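Local coordinates for protein YSC84 (Saccharomyces cerevisiae, PDB 2A08) that is essential, together with LSB5, for actin cytoskeleton organisation, fluid-phase endocytosis and vesicle trafficking, and is represented here by its SH3 domain, at residues N38-G43 and E49-A54; L20-K23 and V27-I30; Y10-A13 and G18-A21. One frame throughout, in Å; residues are numbered along the deposited sequence.

Contact 1 of 3, residues N38-G43 and E49-A54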
# COMPACT_ATOMS: atom_id res chain seq x y z
N ASN A 38 -2.63 -4.42 -11.30
CA ASN A 38 -4.08 -4.35 -11.34
C ASN A 38 -4.71 -4.99 -10.12
O ASN A 38 -5.93 -5.11 -10.03
CB ASN A 38 -4.61 -5.01 -12.62
CG ASN A 38 -3.88 -4.50 -13.88
OD1 ASN A 38 -3.64 -3.29 -14.03
ND2 ASN A 38 -3.48 -5.42 -14.76
N ASP A 39 -3.86 -5.43 -9.19
CA ASP A 39 -4.31 -6.15 -8.02
C ASP A 39 -4.36 -5.28 -6.77
O ASP A 39 -3.88 -4.15 -6.75
CB ASP A 39 -3.41 -7.36 -7.75
CG ASP A 39 -3.60 -8.49 -8.74
OD1 ASP A 39 -4.71 -8.65 -9.34
OD2 ASP A 39 -2.69 -9.30 -8.94
N TRP A 40 -4.89 -5.86 -5.70
CA TRP A 40 -4.91 -5.24 -4.39
C TRP A 40 -3.82 -5.86 -3.55
O TRP A 40 -3.87 -7.04 -3.30
CB TRP A 40 -6.30 -5.43 -3.74
CG TRP A 40 -7.30 -4.51 -4.43
CD1 TRP A 40 -7.91 -4.74 -5.62
CD2 TRP A 40 -7.72 -3.21 -4.01
NE1 TRP A 40 -8.70 -3.67 -5.97
CE2 TRP A 40 -8.61 -2.71 -4.99
CE3 TRP A 40 -7.49 -2.42 -2.88
CZ2 TRP A 40 -9.22 -1.46 -4.89
CZ3 TRP A 40 -8.15 -1.19 -2.77
CH2 TRP A 40 -8.97 -0.73 -3.78
N TRP A 41 -2.88 -5.05 -3.08
CA TRP A 41 -1.75 -5.52 -2.29
C TRP A 41 -2.03 -5.26 -0.81
O TRP A 41 -2.94 -4.50 -0.52
CB TRP A 41 -0.49 -4.80 -2.75
CG TRP A 41 0.01 -5.23 -4.13
CD1 TRP A 41 -0.50 -6.18 -4.94
CD2 TRP A 41 1.15 -4.70 -4.79
NE1 TRP A 41 0.26 -6.29 -6.09
CE2 TRP A 41 1.27 -5.38 -6.02
CE3 TRP A 41 2.06 -3.70 -4.50
CZ2 TRP A 41 2.28 -5.09 -6.93
CZ3 TRP A 41 3.07 -3.43 -5.41
CH2 TRP A 41 3.16 -4.10 -6.61
N THR A 42 -1.23 -5.84 0.07
CA THR A 42 -1.42 -5.72 1.51
C THR A 42 -0.23 -5.04 2.16
O THR A 42 0.90 -5.48 2.01
CB THR A 42 -1.66 -7.08 2.07
OG1 THR A 42 -2.80 -7.63 1.36
CG2 THR A 42 -2.10 -7.02 3.53
N GLY A 43 -0.49 -3.98 2.92
CA GLY A 43 0.58 -3.21 3.53
C GLY A 43 0.31 -2.69 4.90
O GLY A 43 -0.75 -2.88 5.49
N GLU A 49 -2.84 -1.34 8.98
CA GLU A 49 -2.65 -2.29 7.92
C GLU A 49 -3.90 -2.46 7.12
O GLU A 49 -5.00 -2.15 7.58
CB GLU A 49 -2.25 -3.65 8.48
CG GLU A 49 -1.16 -3.52 9.54
CD GLU A 49 -1.04 -4.70 10.46
OE1 GLU A 49 -2.09 -5.16 10.97
OE2 GLU A 49 0.13 -5.11 10.72
N GLY A 50 -3.72 -2.95 5.91
CA GLY A 50 -4.85 -3.29 5.09
C GLY A 50 -4.48 -3.32 3.62
O GLY A 50 -3.29 -3.28 3.25
N ILE A 51 -5.48 -3.31 2.76
CA ILE A 51 -5.27 -3.47 1.33
C ILE A 51 -5.34 -2.13 0.61
O ILE A 51 -5.95 -1.17 1.12
CB ILE A 51 -6.28 -4.50 0.69
CG1 ILE A 51 -7.75 -4.01 0.71
CG2 ILE A 51 -6.11 -5.87 1.32
CD1 ILE A 51 -8.61 -4.80 -0.28
N PHE A 52 -4.69 -2.07 -0.55
CA PHE A 52 -4.66 -0.86 -1.38
C PHE A 52 -4.37 -1.22 -2.83
O PHE A 52 -3.87 -2.31 -3.11
CB PHE A 52 -3.59 0.10 -0.87
CG PHE A 52 -2.19 -0.47 -0.93
CD1 PHE A 52 -1.40 -0.26 -2.05
CD2 PHE A 52 -1.67 -1.25 0.10
CE1 PHE A 52 -0.13 -0.81 -2.15
CE2 PHE A 52 -0.40 -1.81 -0.02
CZ PHE A 52 0.37 -1.58 -1.13
N PRO A 53 -4.69 -0.34 -3.77
CA PRO A 53 -4.40 -0.65 -5.17
C PRO A 53 -2.89 -0.58 -5.48
O PRO A 53 -2.24 0.42 -5.19
CB PRO A 53 -5.22 0.38 -5.96
CG PRO A 53 -5.96 1.14 -4.93
CD PRO A 53 -5.35 0.97 -3.63
N ALA A 54 -2.39 -1.64 -6.13
CA ALA A 54 -0.94 -1.76 -6.37
C ALA A 54 -0.33 -0.58 -7.12
O ALA A 54 0.79 -0.19 -6.83
CB ALA A 54 -0.67 -3.01 -7.17
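The carbonyl oxygen of W41 is held from the neighbouring strand by one hydrogen bond, F52 N to W41 O at 3.0 Å, with a weaker C-H...O contact from I51 CA beside it at 3.1 Å. The return bond from W41 N to F52 O completes this antiparallel hydrogen-bonded pair. G43 and G50 form the next one, with G43 N reaching G50 O at 2.9 Å. Past the last bridge, A54 N donates to D39 O at 3.0 Å and fastens the open end of the hairpin.

W40, T42, I51 and P53 share one face of the sheet. The W40 indole lies alongside the proline, with P53 CG over its six-membered ring, 4.0 Å from the centroid, while I51 CD1 meets W40 CE3 obliquely at 3.7 Å. On the other face A54 CB sits squarely over the five-membered ring of W41, 3.4 Å from its centroid; the indole NE1 is hydrogen-bonded to S34 OG. With its CG between the backbone N and the carbonyl carbon (chi1 62°), F52 turns its ring toward strand 40-43, where F52 CZ meets W41 CB at 3.7 Å and the ring edge faces G43 N.

The hairpin thus gives F52 and W41 to the hydrophobic core, while the W40-P53 pair, as in other SH3 domains, probably forms part of the groove for proline-rich ligands.

Contact 2 of 3, residues L20-K23 and V27-I30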
# COMPACT_ATOMS: atom_id res chain seq x y z
N LEU A 20 -6.13 -0.01 3.65
CA LEU A 20 -5.08 0.84 4.23
C LEU A 20 -5.13 2.24 3.65
O LEU A 20 -5.02 2.42 2.43
CB LEU A 20 -3.71 0.25 3.96
CG LEU A 20 -2.50 1.01 4.46
CD1 LEU A 20 -2.42 0.90 5.95
CD2 LEU A 20 -1.24 0.43 3.75
N ALA A 21 -5.29 3.23 4.50
CA ALA A 21 -5.25 4.62 4.10
C ALA A 21 -3.82 5.10 4.13
O ALA A 21 -3.06 4.72 5.02
CB ALA A 21 -6.08 5.44 5.02
N PHE A 22 -3.46 5.96 3.20
CA PHE A 22 -2.15 6.60 3.22
C PHE A 22 -2.15 7.88 2.41
O PHE A 22 -3.14 8.18 1.71
CB PHE A 22 -1.02 5.65 2.75
CG PHE A 22 -1.26 4.98 1.42
CD1 PHE A 22 -1.16 5.66 0.22
CD2 PHE A 22 -1.57 3.64 1.38
CE1 PHE A 22 -1.37 5.02 -1.00
CE2 PHE A 22 -1.78 2.98 0.15
CZ PHE A 22 -1.67 3.69 -1.04
N LYS A 23 -1.07 8.65 2.55
CA LYS A 23 -0.84 9.90 1.81
C LYS A 23 0.35 9.76 0.89
O LYS A 23 1.29 9.00 1.18
CB LYS A 23 -0.59 11.07 2.77
CG LYS A 23 -1.70 11.25 3.75
CD LYS A 23 -2.94 11.84 3.12
CE LYS A 23 -4.02 12.20 4.21
NZ LYS A 23 -3.49 12.84 5.45
N VAL A 27 5.82 5.85 3.24
CA VAL A 27 6.55 4.61 2.97
C VAL A 27 5.73 3.45 3.56
O VAL A 27 5.54 3.36 4.77
CB VAL A 27 8.00 4.67 3.47
CG1 VAL A 27 8.68 3.37 3.22
CG2 VAL A 27 8.75 5.80 2.80
N ILE A 28 5.23 2.60 2.67
CA ILE A 28 4.35 1.46 2.97
C ILE A 28 5.22 0.19 3.03
O ILE A 28 5.96 -0.10 2.11
CB ILE A 28 3.28 1.31 1.87
CG1 ILE A 28 2.54 2.64 1.58
CG2 ILE A 28 2.35 0.12 2.15
CD1 ILE A 28 2.05 3.41 2.70
N THR A 29 5.12 -0.54 4.13
CA THR A 29 5.73 -1.84 4.24
C THR A 29 4.80 -2.83 3.55
O THR A 29 3.62 -2.85 3.87
CB THR A 29 5.87 -2.20 5.70
OG1 THR A 29 6.85 -1.36 6.31
CG2 THR A 29 6.34 -3.63 5.87
N ILE A 30 5.30 -3.61 2.60
CA ILE A 30 4.50 -4.59 1.92
C ILE A 30 4.46 -5.90 2.70
O ILE A 30 5.48 -6.54 2.90
CB ILE A 30 5.07 -4.88 0.51
CG1 ILE A 30 5.24 -3.60 -0.33
CG2 ILE A 30 4.19 -5.90 -0.16
CD1 ILE A 30 4.01 -2.87 -0.59
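I28 divides its two branches between L20 and F22. The purely aliphatic contact is L20 CD2 against I28 CG2, at 3.9 Å; the two side chains run antiparallel alongside one another. With CG trans to the backbone N (chi1 179°), the leucine extends from the loop toward the sheet.

The contact with the phenylalanine uses the other arm. The I28 CD1 methyl meets F22 CB at 3.8 Å and the ring itself at F22 CD2, 3.9 Å away, approaching it obliquely, and I28 CG1 is 4.2 Å above the ring plane, displaced toward the rim. F22 and I28 lie roughly perpendicular.

These residues pack the returning limb of the RT loop, the long excursion between strands 5-8 and 27-30, onto the inner side of the SH3 beta barrel. With the CA atoms of F22 and I28 8.3 Å apart, the main chains are too distant to pair, and side chains alone bridge the gap.

Backbone hydrogen bonding goes to other partners: I28 pairs with A6 in the neighbouring strand, and F22 with F12 across the loop. The F22 ring also meets F52 edge-to-face, and F52 touches both L20 and I28.

Contact 3 of 3, residues Y10-A13 and G18-A21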
# COMPACT_ATOMS: atom_id res chain seq x y z
N TYR A 10 0.35 8.46 -4.68
CA TYR A 10 -0.93 9.19 -4.56
C TYR A 10 -1.49 8.97 -3.16
O TYR A 10 -1.12 8.02 -2.48
CB TYR A 10 -1.96 8.68 -5.60
CG TYR A 10 -1.39 8.58 -7.00
CD1 TYR A 10 -1.23 9.71 -7.77
CD2 TYR A 10 -0.99 7.34 -7.53
CE1 TYR A 10 -0.66 9.64 -9.05
CE2 TYR A 10 -0.41 7.26 -8.80
CZ TYR A 10 -0.25 8.40 -9.54
OH TYR A 10 0.30 8.39 -10.82
N ASN A 11 -2.42 9.81 -2.74
CA ASN A 11 -3.21 9.54 -1.56
C ASN A 11 -4.17 8.38 -1.86
O ASN A 11 -4.58 8.17 -3.02
CB ASN A 11 -4.02 10.77 -1.17
CG ASN A 11 -3.16 12.01 -1.01
OD1 ASN A 11 -2.12 11.99 -0.39
ND2 ASN A 11 -3.62 13.11 -1.62
N PHE A 12 -4.55 7.66 -0.82
CA PHE A 12 -5.63 6.68 -0.89
C PHE A 12 -6.42 6.76 0.41
O PHE A 12 -5.85 6.59 1.50
CB PHE A 12 -5.10 5.24 -1.12
CG PHE A 12 -6.16 4.20 -1.16
CD1 PHE A 12 -7.28 4.31 -1.99
CD2 PHE A 12 -6.06 3.07 -0.34
CE1 PHE A 12 -8.29 3.29 -1.97
CE2 PHE A 12 -7.04 2.11 -0.32
CZ PHE A 12 -8.15 2.21 -1.15
N ALA A 13 -7.71 7.01 0.31
CA ALA A 13 -8.54 7.21 1.50
C ALA A 13 -8.84 5.93 2.29
O ALA A 13 -9.24 6.00 3.47
CB ALA A 13 -9.84 7.92 1.11
N GLY A 18 -11.15 -3.12 5.71
CA GLY A 18 -9.92 -3.80 5.38
C GLY A 18 -8.93 -3.01 4.58
O GLY A 18 -7.89 -3.54 4.24
N ASP A 19 -9.24 -1.76 4.26
CA ASP A 19 -8.34 -0.95 3.45
C ASP A 19 -7.27 -0.26 4.29
O ASP A 19 -7.51 0.05 5.48
CB ASP A 19 -9.08 0.18 2.75
CG ASP A 19 -9.95 -0.26 1.60
OD1 ASP A 19 -9.97 -1.45 1.21
OD2 ASP A 19 -10.70 0.61 1.06
N LEU A 20 -6.13 -0.01 3.65
CA LEU A 20 -5.08 0.84 4.23
C LEU A 20 -5.13 2.24 3.65
O LEU A 20 -5.02 2.42 2.43
CB LEU A 20 -3.71 0.25 3.96
CG LEU A 20 -2.50 1.01 4.46
CD1 LEU A 20 -2.42 0.90 5.95
CD2 LEU A 20 -1.24 0.43 3.75
N ALA A 21 -5.29 3.23 4.50
CA ALA A 21 -5.25 4.62 4.10
C ALA A 21 -3.82 5.10 4.13
O ALA A 21 -3.06 4.72 5.02
CB ALA A 21 -6.08 5.44 5.02
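The two limbs of the loop run close together where A13 and A21 face each other, their CA atoms 4.9 Å apart, and A21 CA makes a C-H...O contact to F12 O at 3.3 Å, with 134° at the hydrogen. Beside it, the methyl of A21 rests near the neighbouring carbonyl, A21 CB to A13 O 3.6 Å.

F12 supplies most of the side-chain contact. A chi1 of 178° extends F12 away from its own N and carries the ring to the other limb. There L20 O meets the ring edge near its plane, 3.0 Å from F12 CD2 and 3.4 Å from F12 CE2. This carbonyl oxygen is buried and has no hydrogen-bonding partner in the model, so the weakly positive C-H edge of the ring is probably what compensates it. Further along, D19 OD2 approaches F12 CZ obliquely at 3.7 Å, with ring and carboxylate planes turned 44° apart; the same oxygen accepts a hydrogen bond from Q16 N, which helps hold the carboxylate.

F12 closes the A-L-Y-N-F run, this domain's version of the ALYDY motif, and D19 is an acidic residue of the RT loop, an arrangement typical of the ligand-binding side of SH3 domains.

How the contacts relate
From the N terminus, the chain leaves strand 5-8 and enters the RT loop, where contact 3 closes the tip by bringing 10-13 against 18-21. Contact 2 starts on the same returning limb and closes the short turn into strand 27-30. The two follow one another with a brief overlap at L20 and A21; contact 1 comes later, joining strands 40-45 and 48-53 into a hairpin, and none nests inside another. The three meet in space: the limbs of the RT loop are bonded to each other through their backbones, while I51 pairs through its backbone with G18 and L20, stitching that loop to the edge of the hairpin. Strands 27-30 and 40-45 are neighbours, so contacts 1 and 2 reach the same sheet.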